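Local coordinates for 4-carboxymuconolactone decarboxylase (Sinorhizobium meliloti, PDB 4G9Q), which is of uncertain function but belongs to the carboxymuconolactone decarboxylase family, is assembled as a trimer and possibly has peroxiredoxin activity, at residues E218-H223 with M254-V259; A210-G215 with E239-L244; K226-G231 with K261-K266; R203-I208 with N230-E235; A83-G88 with E112-L117. All blocks are in the same frame, centred on the assembly; numbering follows the deposited sequence.

Contact 1. Residues E218-H223 with M254-V259; sequences EQITFH and MSALPV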
# COMPACT_ATOMS: atom_id res chain seq x y z
N GLU A 218 13.08 -4.25 -5.70
CA GLU A 218 14.41 -3.64 -5.86
C GLU A 218 15.39 -4.06 -4.76
O GLU A 218 16.60 -4.14 -4.99
CB GLU A 218 14.30 -2.10 -5.92
CG GLU A 218 15.56 -1.37 -6.43
CD GLU A 218 15.33 0.13 -6.69
OE1 GLU A 218 14.25 0.49 -7.21
OE2 GLU A 218 16.23 0.94 -6.38
N GLN A 219 14.86 -4.36 -3.58
CA GLN A 219 15.69 -4.63 -2.41
C GLN A 219 15.79 -6.12 -2.08
O GLN A 219 16.52 -6.51 -1.17
CB GLN A 219 15.18 -3.84 -1.19
CG GLN A 219 15.60 -2.36 -1.16
CD GLN A 219 14.71 -1.47 -2.01
OE1 GLN A 219 13.55 -1.79 -2.28
NE2 GLN A 219 15.24 -0.32 -2.43
N ILE A 220 15.05 -6.95 -2.82
CA ILE A 220 15.03 -8.39 -2.56
C ILE A 220 16.36 -9.07 -2.88
O ILE A 220 16.78 -9.98 -2.16
CB ILE A 220 13.85 -9.09 -3.29
CG1 ILE A 220 12.51 -8.59 -2.73
CG2 ILE A 220 13.94 -10.61 -3.15
CD1 ILE A 220 11.29 -9.13 -3.45
N THR A 221 17.04 -8.65 -3.94
CA THR A 221 18.32 -9.28 -4.31
C THR A 221 19.30 -9.27 -3.13
O THR A 221 19.79 -10.33 -2.72
CB THR A 221 18.96 -8.64 -5.57
OG1 THR A 221 18.10 -8.87 -6.70
CG2 THR A 221 20.33 -9.24 -5.87
N PHE A 222 19.54 -8.09 -2.57
CA PHE A 222 20.45 -7.96 -1.43
C PHE A 222 19.99 -8.82 -0.25
O PHE A 222 20.78 -9.59 0.31
CB PHE A 222 20.56 -6.49 -1.01
CG PHE A 222 21.50 -6.26 0.15
CD1 PHE A 222 22.86 -6.08 -0.07
CD2 PHE A 222 21.01 -6.23 1.45
CE1 PHE A 222 23.73 -5.87 1.01
CE2 PHE A 222 21.87 -6.03 2.53
CZ PHE A 222 23.23 -5.85 2.31
N HIS A 223 18.72 -8.71 0.11
CA HIS A 223 18.24 -9.37 1.32
C HIS A 223 18.01 -10.87 1.20
O HIS A 223 18.13 -11.59 2.19
CB HIS A 223 17.05 -8.62 1.93
CG HIS A 223 17.46 -7.32 2.56
ND1 HIS A 223 18.13 -7.26 3.76
CD2 HIS A 223 17.36 -6.04 2.12
CE1 HIS A 223 18.40 -6.00 4.05
NE2 HIS A 223 17.95 -5.24 3.06
N MSE A 254 4.34 -13.42 -7.55
CA MSE A 254 4.81 -13.58 -8.92
C MSE A 254 5.96 -12.64 -9.26
O MSE A 254 6.91 -13.03 -9.94
CB MSE A 254 3.66 -13.41 -9.91
CG MSE A 254 2.60 -14.47 -9.77
SE MSE A 254 1.28 -14.36 -11.17
CE MSE A 254 0.17 -12.91 -10.52
N SER A 255 5.89 -11.40 -8.76
CA SER A 255 6.91 -10.40 -9.02
C SER A 255 8.26 -10.76 -8.38
O SER A 255 9.31 -10.37 -8.89
CB SER A 255 6.45 -9.01 -8.56
OG SER A 255 5.44 -8.51 -9.44
N ALA A 256 8.21 -11.52 -7.29
CA ALA A 256 9.41 -11.97 -6.58
C ALA A 256 10.16 -13.08 -7.31
O ALA A 256 11.37 -13.23 -7.15
CB ALA A 256 9.06 -12.40 -5.16
N LEU A 257 9.44 -13.86 -8.12
CA LEU A 257 10.00 -15.04 -8.78
C LEU A 257 11.22 -14.80 -9.67
O LEU A 257 12.20 -15.54 -9.56
CB LEU A 257 8.92 -15.80 -9.57
CG LEU A 257 7.80 -16.48 -8.79
CD1 LEU A 257 6.81 -17.10 -9.76
CD2 LEU A 257 8.37 -17.54 -7.85
N PRO A 258 11.17 -13.80 -10.58
CA PRO A 258 12.37 -13.59 -11.40
C PRO A 258 13.58 -13.13 -10.57
O PRO A 258 14.71 -13.46 -10.92
CB PRO A 258 11.95 -12.51 -12.40
CG PRO A 258 10.71 -11.93 -11.90
CD PRO A 258 10.06 -12.93 -11.01
N VAL A 259 13.32 -12.39 -9.50
CA VAL A 259 14.39 -11.94 -8.60
C VAL A 259 15.02 -13.15 -7.90
O VAL A 259 16.24 -13.30 -7.89
CB VAL A 259 13.88 -10.92 -7.55
CG1 VAL A 259 15.05 -10.33 -6.77
CG2 VAL A 259 13.09 -9.81 -8.22
O HOH W 1 18.14 -10.97 -8.35
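Thr221 OG1 and Val259 O share a bridging water, which lies 2.7 Å from Thr221 OG1 and donates a bond of 3.0 Å to Val259 O. The hydroxyl lies beside Thr221's own backbone N and anti to its carbonyl carbon (chi1 -64°), and this rotation carries it to the side where helix 250-267 passes. Val259 CG1 packs at 3.4 Å from Thr221 OG1, so the hydroxyl has a methyl group as well as the water near it. The same methyl is the main apolar link: Val259 CG1, placed opposite the backbone N by a chi1 of -172°, rests 3.8 Å from Ile220 CG2, and the two branched side chains meet at about a right angle. Ile220 CD1 reaches further along, to Ala256 CB at 4.3 Å, a looser touch, and also packs on Ile212 of helix 200-213. Pro258 kinks helix 250-267 just before Val259, because its N has no bond to the preceding turn. The water stands on the outer side of the pair, whereas Ile220 and Ala256 are buried. Nearby, Ser255 OG bonds to Gln219 NE2 of the second subunit, and Gln219 NE2 reciprocally bonds to Ser255 OG of the third. Helices 220-229 and 250-267 of the all-alpha fold pack here, beside a hydrogen bond that recurs around the trimer.

Contact 2. Residues A210-G215 with E239-L244; sequences ALISVG and EVITHL
Ile212 and Leu244 meet at the tight part of this contact: Leu244 CD1 nestles against the branch point of the isoleucine, 3.7 Å from Ile212 CB and 3.7 Å from Ile212 CG2. The side chains cross at about a right angle. Leu244 CD2, the other branch, lies 3.5 Å from Ser213 OG; that hydroxyl is hydrogen-bonded to Ala209 O in its own helix, with the methyl packed beside it. Beyond, the fit is looser: Ile212 CD1 stands 4.0 Å from Ile241 CG1, the far end of the isoleucine running across the side chain of Ile241. Ile212 CG1 lies beside the backbone N (chi1 -67°), which sends CD1 toward Ile241, still near Leu244 CD1, and turns CG2 to Leu244. This is a buried packing between helices 200-213 and 234-248 of the all-alpha fold, with helix 250-267 covering Ile212 through Ala256 and Ile241 through Ala253, Leu257 and Ala260. The more open side lies past the end of helix 200-213, where partly exposed Val214 and Gly215 make no contact with 239-244. A Schellman motif closes the helix there: Gly215, at positive phi, sends its N to Ile212 O at 3.1 Å, while Gln216 N bonds to Leu211 O.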
# COMPACT_ATOMS: atom_id res chain seq x y z
N ALA A 210 8.57 -8.90 4.46
CA ALA A 210 8.04 -7.54 4.43
C ALA A 210 8.19 -6.89 3.05
O ALA A 210 7.30 -6.18 2.59
CB ALA A 210 8.70 -6.69 5.50
N LEU A 211 9.34 -7.14 2.40
CA LEU A 211 9.63 -6.58 1.08
C LEU A 211 8.71 -7.16 0.01
O LEU A 211 8.12 -6.42 -0.78
CB LEU A 211 11.08 -6.86 0.67
CG LEU A 211 12.19 -6.19 1.48
CD1 LEU A 211 13.55 -6.71 1.04
CD2 LEU A 211 12.12 -4.68 1.35
N ILE A 212 8.60 -8.48 -0.00
CA ILE A 212 7.74 -9.18 -0.96
C ILE A 212 6.29 -8.72 -0.79
O ILE A 212 5.58 -8.51 -1.78
CB ILE A 212 7.87 -10.72 -0.83
CG1 ILE A 212 9.27 -11.18 -1.26
CG2 ILE A 212 6.82 -11.43 -1.70
CD1 ILE A 212 9.63 -12.59 -0.82
N SER A 213 5.88 -8.53 0.46
CA SER A 213 4.48 -8.24 0.79
C SER A 213 3.97 -6.91 0.26
O SER A 213 2.75 -6.71 0.15
CB SER A 213 4.27 -8.32 2.30
OG SER A 213 4.40 -9.66 2.72
N VAL A 214 4.89 -6.00 -0.06
CA VAL A 214 4.53 -4.70 -0.61
C VAL A 214 5.18 -4.45 -1.98
O VAL A 214 5.20 -3.32 -2.47
CB VAL A 214 4.84 -3.54 0.38
CG1 VAL A 214 4.02 -3.70 1.68
CG2 VAL A 214 6.33 -3.47 0.69
N GLY A 215 5.70 -5.52 -2.58
CA GLY A 215 6.22 -5.48 -3.95
C GLY A 215 7.53 -4.73 -4.13
O GLY A 215 7.84 -4.26 -5.23
N GLU A 239 9.13 -21.49 -0.35
CA GLU A 239 7.93 -21.62 0.49
C GLU A 239 7.47 -20.27 1.03
O GLU A 239 6.27 -20.05 1.16
CB GLU A 239 8.15 -22.60 1.65
CG GLU A 239 8.35 -24.07 1.22
CD GLU A 239 7.10 -24.72 0.63
OE1 GLU A 239 5.97 -24.32 0.96
OE2 GLU A 239 7.27 -25.67 -0.17
N VAL A 240 8.42 -19.39 1.34
CA VAL A 240 8.11 -18.03 1.80
C VAL A 240 7.32 -17.29 0.71
O VAL A 240 6.25 -16.72 0.98
CB VAL A 240 9.39 -17.24 2.18
CG1 VAL A 240 9.07 -15.77 2.42
CG2 VAL A 240 10.05 -17.84 3.42
N ILE A 241 7.83 -17.32 -0.51
CA ILE A 241 7.16 -16.69 -1.64
C ILE A 241 5.77 -17.30 -1.85
O ILE A 241 4.80 -16.58 -2.09
CB ILE A 241 8.01 -16.79 -2.93
CG1 ILE A 241 9.33 -16.03 -2.74
CG2 ILE A 241 7.24 -16.25 -4.14
CD1 ILE A 241 10.35 -16.25 -3.85
N THR A 242 5.69 -18.62 -1.75
CA THR A 242 4.42 -19.34 -1.94
C THR A 242 3.38 -18.96 -0.86
O THR A 242 2.22 -18.69 -1.17
CB THR A 242 4.66 -20.86 -1.99
OG1 THR A 242 5.61 -21.14 -3.02
CG2 THR A 242 3.36 -21.62 -2.27
N HIS A 243 3.83 -18.93 0.39
CA HIS A 243 2.98 -18.53 1.51
C HIS A 243 2.43 -17.11 1.30
O HIS A 243 1.25 -16.84 1.53
CB HIS A 243 3.79 -18.63 2.81
CG HIS A 243 2.96 -18.52 4.05
ND1 HIS A 243 2.33 -19.61 4.62
CD2 HIS A 243 2.69 -17.46 4.86
CE1 HIS A 243 1.70 -19.22 5.71
NE2 HIS A 243 1.90 -17.92 5.87
N LEU A 244 3.30 -16.23 0.83
CA LEU A 244 2.96 -14.82 0.64
C LEU A 244 2.03 -14.56 -0.55
O LEU A 244 1.41 -13.50 -0.61
CB LEU A 244 4.22 -13.97 0.53
CG LEU A 244 5.00 -13.85 1.84
CD1 LEU A 244 6.32 -13.11 1.60
CD2 LEU A 244 4.17 -13.14 2.90

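Contact 3. Residues K226-G231 with K261-K266; sequences KALDNG and KAVFEK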
# COMPACT_ATOMS: atom_id res chain seq x y z
N LYS A 226 21.44 -12.29 1.51
CA LYS A 226 21.77 -12.25 2.93
C LYS A 226 21.08 -13.38 3.71
O LYS A 226 21.70 -14.01 4.56
CB LYS A 226 21.42 -10.87 3.51
CG LYS A 226 22.06 -10.57 4.85
CD LYS A 226 21.84 -9.11 5.25
CE LYS A 226 22.38 -8.80 6.65
NZ LYS A 226 23.86 -9.01 6.76
N ALA A 227 19.81 -13.64 3.40
CA ALA A 227 19.05 -14.72 4.03
C ALA A 227 19.68 -16.08 3.75
O ALA A 227 19.80 -16.92 4.65
CB ALA A 227 17.60 -14.70 3.54
N LEU A 228 20.07 -16.30 2.50
CA LEU A 228 20.69 -17.56 2.10
C LEU A 228 22.06 -17.70 2.76
O LEU A 228 22.39 -18.77 3.27
CB LEU A 228 20.78 -17.67 0.57
CG LEU A 228 19.44 -17.73 -0.18
CD1 LEU A 228 19.65 -17.51 -1.67
CD2 LEU A 228 18.68 -19.05 0.06
N ASP A 229 22.84 -16.61 2.78
CA ASP A 229 24.11 -16.56 3.52
C ASP A 229 23.90 -16.88 5.00
O ASP A 229 24.73 -17.56 5.61
CB ASP A 229 24.77 -15.17 3.41
CG ASP A 229 25.30 -14.85 2.02
OD1 ASP A 229 25.36 -15.74 1.14
OD2 ASP A 229 25.65 -13.67 1.80
N ASN A 230 22.79 -16.40 5.55
CA ASN A 230 22.47 -16.59 6.97
C ASN A 230 21.86 -17.95 7.31
O ASN A 230 21.62 -18.25 8.48
CB ASN A 230 21.58 -15.45 7.48
CG ASN A 230 22.33 -14.13 7.62
OD1 ASN A 230 23.56 -14.09 7.61
ND2 ASN A 230 21.58 -13.03 7.75
N GLY A 231 21.61 -18.77 6.30
CA GLY A 231 21.18 -20.15 6.54
C GLY A 231 19.79 -20.56 6.08
O GLY A 231 19.42 -21.72 6.22
N LYS A 261 14.84 -16.31 -8.87
CA LYS A 261 15.49 -17.13 -9.91
C LYS A 261 16.90 -16.63 -10.20
O LYS A 261 17.84 -17.43 -10.27
CB LYS A 261 14.65 -17.13 -11.19
CG LYS A 261 15.23 -18.02 -12.30
CD LYS A 261 14.32 -18.07 -13.51
CE LYS A 261 14.85 -19.08 -14.52
NZ LYS A 261 14.01 -19.09 -15.75
N ALA A 262 17.04 -15.32 -10.36
CA ALA A 262 18.32 -14.70 -10.68
C ALA A 262 19.32 -14.92 -9.55
O ALA A 262 20.50 -15.21 -9.80
CB ALA A 262 18.14 -13.22 -10.97
N VAL A 263 18.86 -14.78 -8.31
CA VAL A 263 19.69 -15.01 -7.13
C VAL A 263 20.17 -16.47 -7.09
O VAL A 263 21.36 -16.72 -6.93
CB VAL A 263 18.97 -14.63 -5.82
CG1 VAL A 263 19.74 -15.13 -4.60
CG2 VAL A 263 18.79 -13.11 -5.73
N PHE A 264 19.24 -17.41 -7.24
CA PHE A 264 19.61 -18.83 -7.19
C PHE A 264 20.64 -19.18 -8.26
O PHE A 264 21.60 -19.91 -8.01
CB PHE A 264 18.37 -19.74 -7.33
CG PHE A 264 17.33 -19.57 -6.24
CD1 PHE A 264 17.67 -19.09 -4.98
CD2 PHE A 264 16.01 -19.93 -6.48
CE1 PHE A 264 16.70 -18.95 -3.98
CE2 PHE A 264 15.03 -19.81 -5.49
CZ PHE A 264 15.37 -19.31 -4.24
N GLU A 265 20.43 -18.64 -9.46
CA GLU A 265 21.32 -18.92 -10.58
C GLU A 265 22.70 -18.29 -10.38
O GLU A 265 23.72 -18.91 -10.70
CB GLU A 265 20.70 -18.46 -11.90
CG GLU A 265 19.51 -19.31 -12.32
CD GLU A 265 18.99 -18.99 -13.71
OE1 GLU A 265 19.44 -17.99 -14.32
OE2 GLU A 265 18.12 -19.74 -14.19
N LYS A 266 22.72 -17.08 -9.83
CA LYS A 266 23.98 -16.37 -9.58
C LYS A 266 24.84 -17.10 -8.55
O LYS A 266 26.07 -17.12 -8.69
CB LYS A 266 23.72 -14.92 -9.17
CG LYS A 266 24.96 -14.11 -8.85
CD LYS A 266 25.46 -13.33 -10.05
CE LYS A 266 26.58 -12.37 -9.65
NZ LYS A 266 27.17 -11.70 -10.83
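The ring of Phe264 takes Leu228 at its edge: Leu228 CD1 lies near the ring plane, 4.0 Å from Phe264 CE1 and 4.2 Å from Phe264 CD1. The phenylalanine also packs on Glu234 of helix 234-248 and on Val176 of the second subunit, so it sits where two helices of its own chain and a neighbouring subunit come together. The pairing is a helix-helix contact of the all-alpha fold, between the end of helix 220-229 and the C-terminal helix 250-267. The two run in broadly the same direction but have spread by this point, with the CA atoms of Leu228 and Phe264, the nearest pair here, 9.4 Å apart. One methyl spans the interval. Leu228 CD1 touches Val263 CG1 at 3.8 Å as well as the phenylalanine, entering between a branched aliphatic side chain and an aromatic edge. The rotation of the ring matters: with chi2 at -25°, Phe264 presents its CD1-CE1 side to the leucine, and the two side chains cross at about a right angle. Val263 CG1 is held opposite its backbone N (chi1 169°), and the valine also packs on Leu224 and Asn225 a turn earlier in helix 220-229. Nearby, exposed Asp229 puts OD1 in a salt bridge with Arg267 NH1, a polar tie between the same two helices. Helix 220-229 then ends in a Schellman motif, in which Leu232 N probably bonds to Ala227 O and Gly231 N bonds to Leu228 O at 3.1 Å.

Contact 4. Residues R203-I208 with N230-E235; sequences RSLVTI and NGLSEE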
# COMPACT_ATOMS: atom_id res chain seq x y z
N ARG A 203 15.96 -12.53 11.11
CA ARG A 203 15.86 -11.11 10.75
C ARG A 203 15.79 -10.94 9.24
O ARG A 203 15.02 -10.13 8.73
CB ARG A 203 17.03 -10.31 11.34
CG ARG A 203 16.79 -8.80 11.33
CD ARG A 203 17.94 -8.03 11.99
NE ARG A 203 18.07 -8.33 13.42
CZ ARG A 203 17.37 -7.74 14.38
NH1 ARG A 203 16.47 -6.80 14.09
NH2 ARG A 203 17.57 -8.09 15.64
N SER A 204 16.59 -11.73 8.52
CA SER A 204 16.53 -11.74 7.06
C SER A 204 15.20 -12.28 6.56
O SER A 204 14.63 -11.76 5.60
CB SER A 204 17.69 -12.55 6.48
OG SER A 204 18.92 -11.84 6.63
N LEU A 205 14.70 -13.33 7.23
CA LEU A 205 13.39 -13.90 6.90
C LEU A 205 12.27 -12.86 6.99
O LEU A 205 11.48 -12.71 6.05
CB LEU A 205 13.08 -15.10 7.81
CG LEU A 205 11.73 -15.80 7.62
CD1 LEU A 205 11.60 -16.35 6.20
CD2 LEU A 205 11.53 -16.90 8.65
N VAL A 206 12.20 -12.13 8.10
CA VAL A 206 11.17 -11.11 8.26
C VAL A 206 11.34 -9.97 7.25
O VAL A 206 10.35 -9.43 6.75
CB VAL A 206 11.03 -10.57 9.72
CG1 VAL A 206 10.52 -11.68 10.66
CG2 VAL A 206 12.32 -9.99 10.24
N THR A 207 12.59 -9.62 6.93
CA THR A 207 12.88 -8.58 5.95
C THR A 207 12.40 -8.99 4.55
O THR A 207 11.67 -8.23 3.91
CB THR A 207 14.38 -8.20 5.91
OG1 THR A 207 14.81 -7.87 7.23
CG2 THR A 207 14.62 -7.01 4.98
N ILE A 208 12.76 -10.19 4.09
CA ILE A 208 12.31 -10.60 2.76
C ILE A 208 10.78 -10.70 2.70
O ILE A 208 10.18 -10.32 1.69
CB ILE A 208 13.03 -11.88 2.19
CG1 ILE A 208 12.75 -13.13 3.04
CG2 ILE A 208 14.55 -11.61 2.03
CD1 ILE A 208 13.18 -14.44 2.36
N ASN A 230 22.79 -16.40 5.55
CA ASN A 230 22.47 -16.59 6.97
C ASN A 230 21.86 -17.95 7.31
O ASN A 230 21.62 -18.25 8.48
CB ASN A 230 21.58 -15.45 7.48
CG ASN A 230 22.33 -14.13 7.62
OD1 ASN A 230 23.56 -14.09 7.61
ND2 ASN A 230 21.58 -13.03 7.75
N GLY A 231 21.61 -18.77 6.30
CA GLY A 231 21.18 -20.15 6.54
C GLY A 231 19.79 -20.56 6.08
O GLY A 231 19.42 -21.72 6.22
N LEU A 232 19.03 -19.62 5.53
CA LEU A 232 17.72 -19.97 4.95
C LEU A 232 17.98 -20.81 3.70
O LEU A 232 18.84 -20.46 2.90
CB LEU A 232 16.93 -18.71 4.60
CG LEU A 232 15.46 -18.87 4.19
CD1 LEU A 232 14.58 -19.16 5.40
CD2 LEU A 232 14.98 -17.62 3.46
N SER A 233 17.26 -21.92 3.54
CA SER A 233 17.47 -22.75 2.35
C SER A 233 16.69 -22.20 1.16
O SER A 233 15.74 -21.43 1.34
CB SER A 233 17.09 -24.21 2.61
OG SER A 233 15.69 -24.36 2.75
N GLU A 234 17.10 -22.59 -0.04
CA GLU A 234 16.39 -22.17 -1.25
C GLU A 234 14.94 -22.66 -1.27
O GLU A 234 14.05 -21.93 -1.70
CB GLU A 234 17.15 -22.62 -2.50
CG GLU A 234 18.49 -21.91 -2.68
CD GLU A 234 19.13 -22.17 -4.02
OE1 GLU A 234 18.57 -22.96 -4.81
OE2 GLU A 234 20.20 -21.57 -4.30
N GLU A 235 14.70 -23.89 -0.80
CA GLU A 235 13.33 -24.40 -0.76
C GLU A 235 12.49 -23.65 0.27
O GLU A 235 11.31 -23.39 0.05
CB GLU A 235 13.25 -25.92 -0.55
CG GLU A 235 13.63 -26.45 0.83
CD GLU A 235 12.47 -26.43 1.84
OE1 GLU A 235 11.29 -26.27 1.43
OE2 GLU A 235 12.75 -26.58 3.05
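Ser204 and Leu205, on helix 200-213, are followed alongside by the connection 230-233, the CA atoms of Ser204 and Asn230, and likewise those of Leu205 and Leu232, standing 7.7 Å apart. Leu232 is the side chain that plugs the connection into the helix. Its CG is opposite the backbone N, and its two methyls part: Leu232 CD2 meets Ile208 CD1 tip to tip at 3.8 Å, while Leu232 CD1 lies more loosely at 4.2 Å from Leu205 CD1, the leucines crossing at about a right angle. Ile208 adopts a less common rotation, with CG1 between the backbone N and the carbonyl carbon (chi1 64°), and its extended chain from there carries CD1 to the leucine. The segment is the short connection between two consecutive helices: it leaves helix 220-229 at Asn230 and Gly231 and enters helix 234-248 at Ser233, whose side chain caps that helix. Gln236 OE1 in turn accepts from Ser233 N, consistent with a capping box. At the start of the link, Asn230 ND2 gives Ser204 OG a weak bond of 3.1 Å, bent to 131°; Ser204 OG also has a weak bond to Pro200 O. On helix 200-213 itself, Thr207 OG1 donates to Arg203 O at 2.7 Å, 30° off the carbonyl plane, and Thr207 N comes to the same oxygen from the opposite face. Thr207 OG1 is joined as well to His116 NE2 of helix 107-120, where Arg203 NH2 makes a salt bridge with Glu112 OE2.

Contact 5. Residues A83-G88 with E112-L117; sequences ALIARG and ETITHL
Ile85 makes every close contact of segment 83-88, meeting Thr113, Ile114 and Leu117 across the contact. Leu117 CD1 lies against CB and CG2 of the isoleucine and near its CD1, which goes on to Ile114 and Thr113. Ile85 CG2, opposite the backbone N, packs 3.9 Å from Leu117 CD1 and 4.0 Å from Leu117 CB, the side chains passing at a slant. The other branch lies beside the backbone N (chi1 -64°) and runs outward to Ile85 CD1, which touches Ile114 CG1 at 4.0 Å and Thr113 CG2 at 4.2 Å. Thr113 thus offers its methyl here, while its OG1 is bonded to Glu109 O within its own helix. Leu93 of helix 93-102 and Thr129 also press on Ile85. An alanine here would lose both branches and is likely to leave Leu117 CD1 and Ile114 CG1 facing a gap. Gly88, at positive phi, ends helix 73-86 in a Schellman motif, with Gly88 N to Ile85 O and Glu89 N to Leu84 O. The isoleucine set against an isoleucine and a leucine recalls Ile212 with Ile241 and Leu244, consistent with two related family regions in one chain. Ile114 also packs on Val49 of the third subunit, so this buried layer continues to the trimer interface. The contact is wholly apolar between the two segments, and its hold therefore rests on shape and the burial of methyl groups.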
# COMPACT_ATOMS: atom_id res chain seq x y z
N ALA A 83 4.26 -9.95 7.03
CA ALA A 83 3.34 -9.54 5.95
C ALA A 83 2.22 -8.62 6.45
O ALA A 83 1.95 -7.57 5.84
CB ALA A 83 2.76 -10.76 5.26
N LEU A 84 1.59 -9.01 7.56
CA LEU A 84 0.49 -8.23 8.14
C LEU A 84 0.96 -6.85 8.59
O LEU A 84 0.26 -5.86 8.38
CB LEU A 84 -0.15 -8.98 9.31
CG LEU A 84 -0.84 -10.30 8.96
CD1 LEU A 84 -1.24 -11.03 10.22
CD2 LEU A 84 -2.04 -10.11 8.06
N ILE A 85 2.14 -6.79 9.21
CA ILE A 85 2.72 -5.51 9.61
C ILE A 85 2.98 -4.63 8.39
O ILE A 85 2.53 -3.49 8.34
CB ILE A 85 4.00 -5.67 10.45
CG1 ILE A 85 3.68 -6.38 11.77
CG2 ILE A 85 4.67 -4.29 10.72
CD1 ILE A 85 4.91 -6.82 12.56
N ALA A 86 3.70 -5.18 7.41
CA ALA A 86 4.09 -4.42 6.22
C ALA A 86 2.90 -3.89 5.42
O ALA A 86 2.94 -2.79 4.87
CB ALA A 86 4.98 -5.28 5.32
N ARG A 87 1.82 -4.68 5.39
CA ARG A 87 0.65 -4.36 4.58
C ARG A 87 -0.43 -3.56 5.31
O ARG A 87 -1.51 -3.32 4.76
CB ARG A 87 0.05 -5.63 3.98
CG ARG A 87 0.95 -6.29 2.95
CD ARG A 87 0.38 -7.60 2.46
NE ARG A 87 -0.93 -7.43 1.81
CZ ARG A 87 -1.11 -7.01 0.56
NH1 ARG A 87 -0.09 -6.68 -0.22
NH2 ARG A 87 -2.35 -6.89 0.08
N GLY A 88 -0.13 -3.14 6.53
CA GLY A 88 -1.07 -2.35 7.33
C GLY A 88 -2.34 -3.11 7.67
O GLY A 88 -3.44 -2.56 7.63
N GLU A 112 10.95 -8.03 18.57
CA GLU A 112 12.03 -7.58 17.69
C GLU A 112 11.58 -7.40 16.24
O GLU A 112 12.09 -6.53 15.54
CB GLU A 112 13.23 -8.53 17.79
CG GLU A 112 14.50 -8.02 17.09
CD GLU A 112 15.08 -6.76 17.72
OE1 GLU A 112 14.61 -6.33 18.80
OE2 GLU A 112 16.01 -6.19 17.12
N THR A 113 10.62 -8.22 15.80
CA THR A 113 10.09 -8.08 14.44
C THR A 113 9.44 -6.71 14.25
O THR A 113 9.64 -6.05 13.22
CB THR A 113 9.10 -9.22 14.11
OG1 THR A 113 9.80 -10.46 14.14
CG2 THR A 113 8.48 -9.03 12.72
N ILE A 114 8.68 -6.29 15.25
CA ILE A 114 8.04 -4.98 15.25
C ILE A 114 9.09 -3.86 15.15
O ILE A 114 8.97 -2.97 14.32
CB ILE A 114 7.10 -4.83 16.48
CG1 ILE A 114 5.94 -5.82 16.33
CG2 ILE A 114 6.59 -3.39 16.60
CD1 ILE A 114 5.17 -6.10 17.61
N THR A 115 10.13 -3.94 15.98
CA THR A 115 11.19 -2.93 15.95
C THR A 115 11.92 -2.90 14.62
O THR A 115 12.21 -1.83 14.07
CB THR A 115 12.17 -3.13 17.11
OG1 THR A 115 11.44 -2.99 18.34
CG2 THR A 115 13.30 -2.11 17.07
N HIS A 116 12.23 -4.09 14.10
CA HIS A 116 12.91 -4.21 12.82
C HIS A 116 12.08 -3.58 11.70
O HIS A 116 12.61 -2.86 10.86
CB HIS A 116 13.19 -5.68 12.49
CG HIS A 116 14.08 -5.86 11.31
ND1 HIS A 116 15.44 -5.62 11.36
CD2 HIS A 116 13.82 -6.23 10.03
CE1 HIS A 116 15.97 -5.83 10.17
NE2 HIS A 116 15.00 -6.20 9.35
N LEU A 117 10.78 -3.86 11.71
CA LEU A 117 9.91 -3.35 10.65
C LEU A 117 9.54 -1.88 10.79
O LEU A 117 9.04 -1.29 9.84
CB LEU A 117 8.69 -4.25 10.46
CG LEU A 117 9.06 -5.66 9.97
CD1 LEU A 117 7.79 -6.46 9.72
CD2 LEU A 117 9.95 -5.64 8.72

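From the N terminus, contact 5 comes first, closing 83-88 onto 112-117 in the first half of the chain, before any other contact opens. The second half then holds an interlaced set: contact 4 opens at 203-208, contact 2 at 210-215 and contact 1 at 218-223, and they close in the same order, so these three cross and none nests. Contact 3 opens at 226-231, sharing Asn230 and Gly231 with the closing segment of contact 4; it closes last, at 261-266, and crosses contacts 1 and 2 as well. Together they tie helices 200-213, 220-229, 234-248 and 250-267. The Arg203-Glu112 salt bridge joins contact 4 to contact 5, and Ser213 O with Arg87 NH1 probably joins contact 2 to it.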